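Local coordinates for YARHG domain-containing protein (Legionella pneumophila subsp. pneumophila, PDB 4G2A) that is of unknown function but, as a two-domain protein with DUF4424 and YARHG regions, has been put forward as a putative nutrient-binding protein, at residues A[17-22]-A[165-170]; A[51-56]-A[134-139]. One frame throughout, in Å; residues are numbered along the deposited sequence.

Contact 1: residues A[17-22]-A[165-170]; sequences SQPHIK and ALWQDS. With SO4 (sulfate ion), chain B.
Ile21 and its neighbours at the start of strand 21-33 pack against Trp167 and Gln168 in a loop-to-strand contact, where the connection between strands 155-160 and 174-180 folds over the strand's first residues. One backbone bond ties the two: Gln168 N donates to Ile21 O over 3.1 Å. The same oxygen lies near the plane of the Trp167 ring at its edge, 3.3 Å from CE3. The CZ3 corner of the indole meets two apolar residues, Ile21 CG2 and Pro19 CG, each at 3.8 Å, and the ring is long enough for NE1 to bond to Pro13 O. Between proline and isoleucine the chain makes an inverse gamma turn centred on His20, closed by a weak Ile21 N to Pro19 O bond. With CG anti to the backbone N (chi1 -164°) and the chain extended beyond it, the Gln168 amide reaches His20, nearly perpendicular to the imidazole (86° between planes), and OE1 bonds to Thr55 OG1. Toward solvent, Asp169 OD2 lies 3.5 Å from Lys22 CD, while NZ stays beyond salt-bridge distance. Beside the contact, Ser17 OG and Ser63 N bind a sulfate, probably from the crystallisation liquor.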
loop_
_atom_site.group_PDB
_atom_site.type_symbol
_atom_site.label_atom_id
_atom_site.label_comp_id
_atom_site.label_asym_id
_atom_site.label_seq_id
_atom_site.Cartn_x
_atom_site.Cartn_y
_atom_site.Cartn_z
ATOM N N SER A 17 -3.591 27.787 6.795
ATOM C CA SER A 17 -4.547 28.819 6.361
ATOM C C SER A 17 -4.928 28.652 4.851
ATOM O O SER A 17 -4.896 27.533 4.340
ATOM C CB SER A 17 -3.973 30.214 6.627
ATOM O OG SER A 17 -3.758 30.426 8.012
ATOM N N GLN A 18 -5.347 29.749 4.173
ATOM C CA GLN A 18 -5.732 29.767 2.750
ATOM C C GLN A 18 -4.741 30.675 1.988
ATOM O O GLN A 18 -5.031 31.858 1.774
ATOM C CB GLN A 18 -7.197 30.233 2.569
ATOM C CG GLN A 18 -8.236 29.386 3.310
ATOM C CD GLN A 18 -9.507 30.152 3.624
ATOM O OE1 GLN A 18 -9.485 31.236 4.224
ATOM N NE2 GLN A 18 -10.651 29.577 3.276
ATOM N N PRO A 19 -3.532 30.178 1.635
ATOM C CA PRO A 19 -2.549 31.057 0.996
ATOM C C PRO A 19 -2.680 31.117 -0.523
ATOM O O PRO A 19 -3.350 30.287 -1.144
ATOM C CB PRO A 19 -1.224 30.407 1.397
ATOM C CG PRO A 19 -1.524 28.958 1.393
ATOM C CD PRO A 19 -2.981 28.817 1.807
ATOM N N HIS A 20 -1.988 32.086 -1.118
ATOM C CA HIS A 20 -1.945 32.227 -2.561
ATOM C C HIS A 20 -0.683 31.500 -3.057
ATOM O O HIS A 20 0.194 32.090 -3.684
ATOM C CB HIS A 20 -2.016 33.707 -2.946
ATOM C CG HIS A 20 -3.365 34.302 -2.686
ATOM N ND1 HIS A 20 -4.227 34.612 -3.722
ATOM C CD2 HIS A 20 -3.984 34.560 -1.510
ATOM C CE1 HIS A 20 -5.325 35.074 -3.148
ATOM N NE2 HIS A 20 -5.230 35.048 -1.818
ATOM N N ILE A 21 -0.600 30.198 -2.710
ATOM C CA ILE A 21 0.475 29.274 -3.058
ATOM C C ILE A 21 -0.146 28.124 -3.844
ATOM O O ILE A 21 -1.061 27.467 -3.337
ATOM C CB ILE A 21 1.248 28.749 -1.794
ATOM C CG1 ILE A 21 1.753 29.876 -0.833
ATOM C CG2 ILE A 21 2.341 27.720 -2.174
ATOM C CD1 ILE A 21 2.920 30.698 -1.303
ATOM N N LYS A 22 0.347 27.872 -5.076
ATOM C CA LYS A 22 -0.181 26.778 -5.895
ATOM C C LYS A 22 0.814 25.635 -5.960
ATOM O O LYS A 22 2.022 25.852 -5.957
ATOM C CB LYS A 22 -0.635 27.243 -7.299
ATOM C CG LYS A 22 0.424 27.811 -8.222
ATOM C CD LYS A 22 -0.204 28.272 -9.546
ATOM C CE LYS A 22 0.838 28.712 -10.552
ATOM N NZ LYS A 22 0.235 29.293 -11.785
ATOM N N ALA A 165 -6.874 20.360 -2.866
ATOM C CA ALA A 165 -7.918 21.380 -3.027
ATOM C C ALA A 165 -7.748 22.536 -2.017
ATOM O O ALA A 165 -8.412 23.556 -2.158
ATOM C CB ALA A 165 -9.292 20.744 -2.846
ATOM N N LEU A 166 -6.894 22.363 -0.984
ATOM C CA LEU A 166 -6.625 23.419 -0.011
ATOM C C LEU A 166 -5.632 24.466 -0.590
ATOM O O LEU A 166 -5.547 25.589 -0.086
ATOM C CB LEU A 166 -6.093 22.840 1.304
ATOM C CG LEU A 166 -7.087 22.031 2.136
ATOM C CD1 LEU A 166 -6.371 21.170 3.126
ATOM C CD2 LEU A 166 -8.148 22.911 2.800
ATOM N N TRP A 167 -4.879 24.084 -1.637
ATOM C CA TRP A 167 -3.934 24.968 -2.300
ATOM C C TRP A 167 -4.657 25.755 -3.393
ATOM O O TRP A 167 -5.720 25.330 -3.867
ATOM C CB TRP A 167 -2.750 24.169 -2.858
ATOM C CG TRP A 167 -1.940 23.514 -1.783
ATOM C CD1 TRP A 167 -1.958 22.200 -1.441
ATOM C CD2 TRP A 167 -1.036 24.156 -0.869
ATOM N NE1 TRP A 167 -1.092 21.970 -0.393
ATOM C CE2 TRP A 167 -0.507 23.151 -0.027
ATOM C CE3 TRP A 167 -0.589 25.483 -0.702
ATOM C CZ2 TRP A 167 0.418 23.431 0.990
ATOM C CZ3 TRP A 167 0.319 25.761 0.313
ATOM C CH2 TRP A 167 0.804 24.745 1.153
ATOM N N GLN A 168 -4.086 26.918 -3.769
ATOM C CA GLN A 168 -4.627 27.844 -4.761
ATOM C C GLN A 168 -4.808 27.184 -6.109
ATOM O O GLN A 168 -3.939 26.434 -6.553
ATOM C CB GLN A 168 -3.742 29.078 -4.895
ATOM C CG GLN A 168 -4.443 30.224 -5.606
ATOM C CD GLN A 168 -3.554 31.415 -5.758
ATOM O OE1 GLN A 168 -2.332 31.300 -5.869
ATOM N NE2 GLN A 168 -4.159 32.591 -5.759
ATOM N N ASP A 169 -5.964 27.469 -6.745
ATOM C CA ASP A 169 -6.430 26.951 -8.041
ATOM C C ASP A 169 -6.973 25.537 -7.867
ATOM O O ASP A 169 -6.907 24.969 -6.767
ATOM C CB ASP A 169 -5.348 27.024 -9.147
ATOM C CG ASP A 169 -4.862 28.441 -9.446
ATOM O OD1 ASP A 169 -5.702 29.382 -9.428
ATOM O OD2 ASP A 169 -3.646 28.612 -9.699
ATOM N N SER A 170 -7.579 25.001 -8.930
ATOM C CA SER A 170 -8.201 23.676 -8.922
ATOM C C SER A 170 -7.154 22.545 -8.931
ATOM O O SER A 170 -7.152 21.678 -8.032
ATOM C CB SER A 170 -9.155 23.524 -10.112
ATOM O OG SER A 170 -8.644 24.087 -11.314
HETATM S S SO4 B . 0.119 30.385 8.513
HETATM O O1 SO4 B . -0.397 29.870 9.784
HETATM O O2 SO4 B . -0.871 31.252 7.871
HETATM O O3 SO4 B . 1.346 31.151 8.754
HETATM O O4 SO4 B . 0.404 29.262 7.637
#

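Contact 2: residues A[51-56]-A[134-139]; sequences TFKNTL and LATVNI
Phe52 and Val137 form the hydrogen-bonded pair at the centre of this antiparallel strand contact. Phe52 N donates to Val137 O over 3.1 Å, in the carbonyl plane, and Val137 N returns a bond to Phe52 O, its donor tilted 19° from the plane of the Phe52 carbonyl. Asn54 N to Ala135 O, at 2.8 Å, is nearly straight and carries the pairing one residue back beyond the start of strand 136-150.

From its CB, 3.8 Å from Val137 O, the Phe52 side chain leaves the backbone with CG anti to the carbonyl carbon (chi1 -67°). This swings one side of the ring toward the partner strand: CD2 lies 3.6 Å from Ile139 CG1, and CE2 beyond it touches the same carbon at 3.5 Å. Ile139 CB sits at the ring edge, in its plane. The far edge atom CE1 meets Trp167, and Ile21 and Met64 help to enclose the ring, so a large flat apolar residue suits this buried position.

Thr51, Lys53 and Thr136 occupy the other face, where short or amphipathic side chains fit a more open setting. The methyls of Thr51 and Thr136 meet, CG2 to CG2, at 3.4 Å. Lys53 runs extended beside Leu134, with CE 3.7 Å from Leu134 O; a bend at chi4 (-85°) then sets NZ near Leu134 CD2.

Asparagine serves the strand end well because its amide can both accept and donate. Asn54 OD1 takes the N-H of Leu56, the donor lying well above the amide plane, while ND2 bonds to Lys58 O and Pro132 O. Leu56 O then accepts from Leu134 N, so the chain, already turning away, remains bonded to its partner. An Asx turn thus ends strand 43-54 and leads into the loop before strand 60-68, within the beta-rich part of this two-domain protein.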
loop_
_atom_site.group_PDB
_atom_site.type_symbol
_atom_site.label_atom_id
_atom_site.label_comp_id
_atom_site.label_asym_id
_atom_site.label_seq_id
_atom_site.Cartn_x
_atom_site.Cartn_y
_atom_site.Cartn_z
ATOM N N THR A 51 6.485 20.800 -5.729
ATOM C CA THR A 51 6.907 22.105 -6.219
ATOM C C THR A 51 5.744 23.038 -5.957
ATOM O O THR A 51 4.621 22.747 -6.364
ATOM C CB THR A 51 7.326 22.014 -7.707
ATOM O OG1 THR A 51 8.243 20.938 -7.893
ATOM C CG2 THR A 51 7.942 23.268 -8.217
ATOM N N PHE A 52 5.998 24.111 -5.234
ATOM C CA PHE A 52 4.997 25.120 -4.883
ATOM C C PHE A 52 5.376 26.442 -5.473
ATOM O O PHE A 52 6.563 26.770 -5.480
ATOM C CB PHE A 52 4.882 25.273 -3.358
ATOM C CG PHE A 52 4.331 24.070 -2.636
ATOM C CD1 PHE A 52 2.962 23.908 -2.470
ATOM C CD2 PHE A 52 5.181 23.123 -2.085
ATOM C CE1 PHE A 52 2.457 22.806 -1.789
ATOM C CE2 PHE A 52 4.678 22.023 -1.401
ATOM C CZ PHE A 52 3.320 21.874 -1.242
ATOM N N LYS A 53 4.396 27.224 -5.940
ATOM C CA LYS A 53 4.693 28.547 -6.465
ATOM C C LYS A 53 3.895 29.654 -5.736
ATOM O O LYS A 53 2.668 29.572 -5.606
ATOM C CB LYS A 53 4.467 28.646 -7.988
ATOM C CG LYS A 53 5.101 29.921 -8.559
ATOM C CD LYS A 53 4.823 30.160 -10.030
ATOM C CE LYS A 53 5.116 31.591 -10.463
ATOM N NZ LYS A 53 3.955 32.504 -10.212
ATOM N N ASN A 54 4.617 30.701 -5.288
ATOM C CA ASN A 54 4.027 31.897 -4.721
ATOM C C ASN A 54 3.470 32.718 -5.898
ATOM O O ASN A 54 4.240 33.133 -6.762
ATOM C CB ASN A 54 5.063 32.690 -3.916
ATOM C CG ASN A 54 4.517 33.974 -3.322
ATOM O OD1 ASN A 54 3.311 34.173 -3.224
ATOM N ND2 ASN A 54 5.386 34.848 -2.866
ATOM N N THR A 55 2.143 32.905 -5.964
ATOM C CA THR A 55 1.547 33.620 -7.091
ATOM C C THR A 55 1.460 35.131 -6.836
ATOM O O THR A 55 1.073 35.875 -7.745
ATOM C CB THR A 55 0.184 33.043 -7.453
ATOM O OG1 THR A 55 -0.734 33.313 -6.396
ATOM C CG2 THR A 55 0.248 31.564 -7.766
ATOM N N LEU A 56 1.859 35.580 -5.624
ATOM C CA LEU A 56 1.872 36.991 -5.220
ATOM C C LEU A 56 3.231 37.623 -5.453
ATOM O O LEU A 56 4.250 37.001 -5.170
ATOM C CB LEU A 56 1.504 37.140 -3.733
ATOM C CG LEU A 56 0.159 36.612 -3.278
ATOM C CD1 LEU A 56 -0.015 36.833 -1.778
ATOM C CD2 LEU A 56 -0.997 37.287 -4.031
ATOM N N LEU A 134 7.036 35.960 -6.043
ATOM C CA LEU A 134 6.761 35.094 -7.208
ATOM C C LEU A 134 7.657 33.818 -7.295
ATOM O O LEU A 134 7.734 33.178 -8.355
ATOM C CB LEU A 134 6.843 35.905 -8.525
ATOM C CG LEU A 134 5.716 36.928 -8.748
ATOM C CD1 LEU A 134 5.986 37.778 -9.971
ATOM C CD2 LEU A 134 4.325 36.247 -8.841
ATOM N N ALA A 135 8.256 33.418 -6.162
ATOM C CA ALA A 135 9.203 32.319 -6.090
ATOM C C ALA A 135 8.578 30.939 -5.916
ATOM O O ALA A 135 7.442 30.798 -5.478
ATOM C CB ALA A 135 10.183 32.567 -4.965
ATOM N N THR A 136 9.360 29.916 -6.306
ATOM C CA THR A 136 9.065 28.491 -6.224
ATOM C C THR A 136 9.824 27.912 -5.005
ATOM O O THR A 136 10.984 28.259 -4.763
ATOM C CB THR A 136 9.459 27.804 -7.562
ATOM O OG1 THR A 136 8.654 28.312 -8.627
ATOM C CG2 THR A 136 9.315 26.302 -7.524
ATOM N N VAL A 137 9.176 27.053 -4.248
ATOM C CA VAL A 137 9.811 26.406 -3.098
ATOM C C VAL A 137 9.683 24.910 -3.303
ATOM O O VAL A 137 8.616 24.421 -3.677
ATOM C CB VAL A 137 9.254 26.901 -1.725
ATOM C CG1 VAL A 137 9.644 25.984 -0.573
ATOM C CG2 VAL A 137 9.720 28.327 -1.443
ATOM N N ASN A 138 10.798 24.198 -3.120
ATOM C CA ASN A 138 10.836 22.744 -3.216
ATOM C C ASN A 138 10.601 22.125 -1.831
ATOM O O ASN A 138 11.253 22.524 -0.857
ATOM C CB ASN A 138 12.166 22.276 -3.784
ATOM C CG ASN A 138 12.084 20.858 -4.288
ATOM O OD1 ASN A 138 11.590 20.609 -5.382
ATOM N ND2 ASN A 138 12.513 19.897 -3.485
ATOM N N ILE A 139 9.639 21.189 -1.741
ATOM C CA ILE A 139 9.339 20.457 -0.514
ATOM C C ILE A 139 9.608 18.998 -0.800
ATOM O O ILE A 139 9.181 18.495 -1.830
ATOM C CB ILE A 139 7.894 20.713 0.075
ATOM C CG1 ILE A 139 7.642 22.227 0.426
ATOM C CG2 ILE A 139 7.593 19.797 1.297
ATOM C CD1 ILE A 139 8.584 22.890 1.480
#

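The two contacts share neighbouring strands: 21-33 enters contact 1, 43-54 enters contact 2, and Lys53 N probably hydrogen-bonds to Lys22 O between them. In the sequence both segments of contact 2 fall between the two segments of contact 1, and the contact centres are about 11 Å apart. Both are partly buried: the apolar inner sides, with Ile21 and Trp167 in one and Phe52, Val137 and Ile139 in the other, are buried, whereas Asp169 and Thr136 are exposed. Paired strands give contact 2 four backbone hydrogen bonds, whereas the covering loop of contact 1 makes one and depends more on its side chains. His20 CB also packs on Leu56 CG, 3.6 Å away.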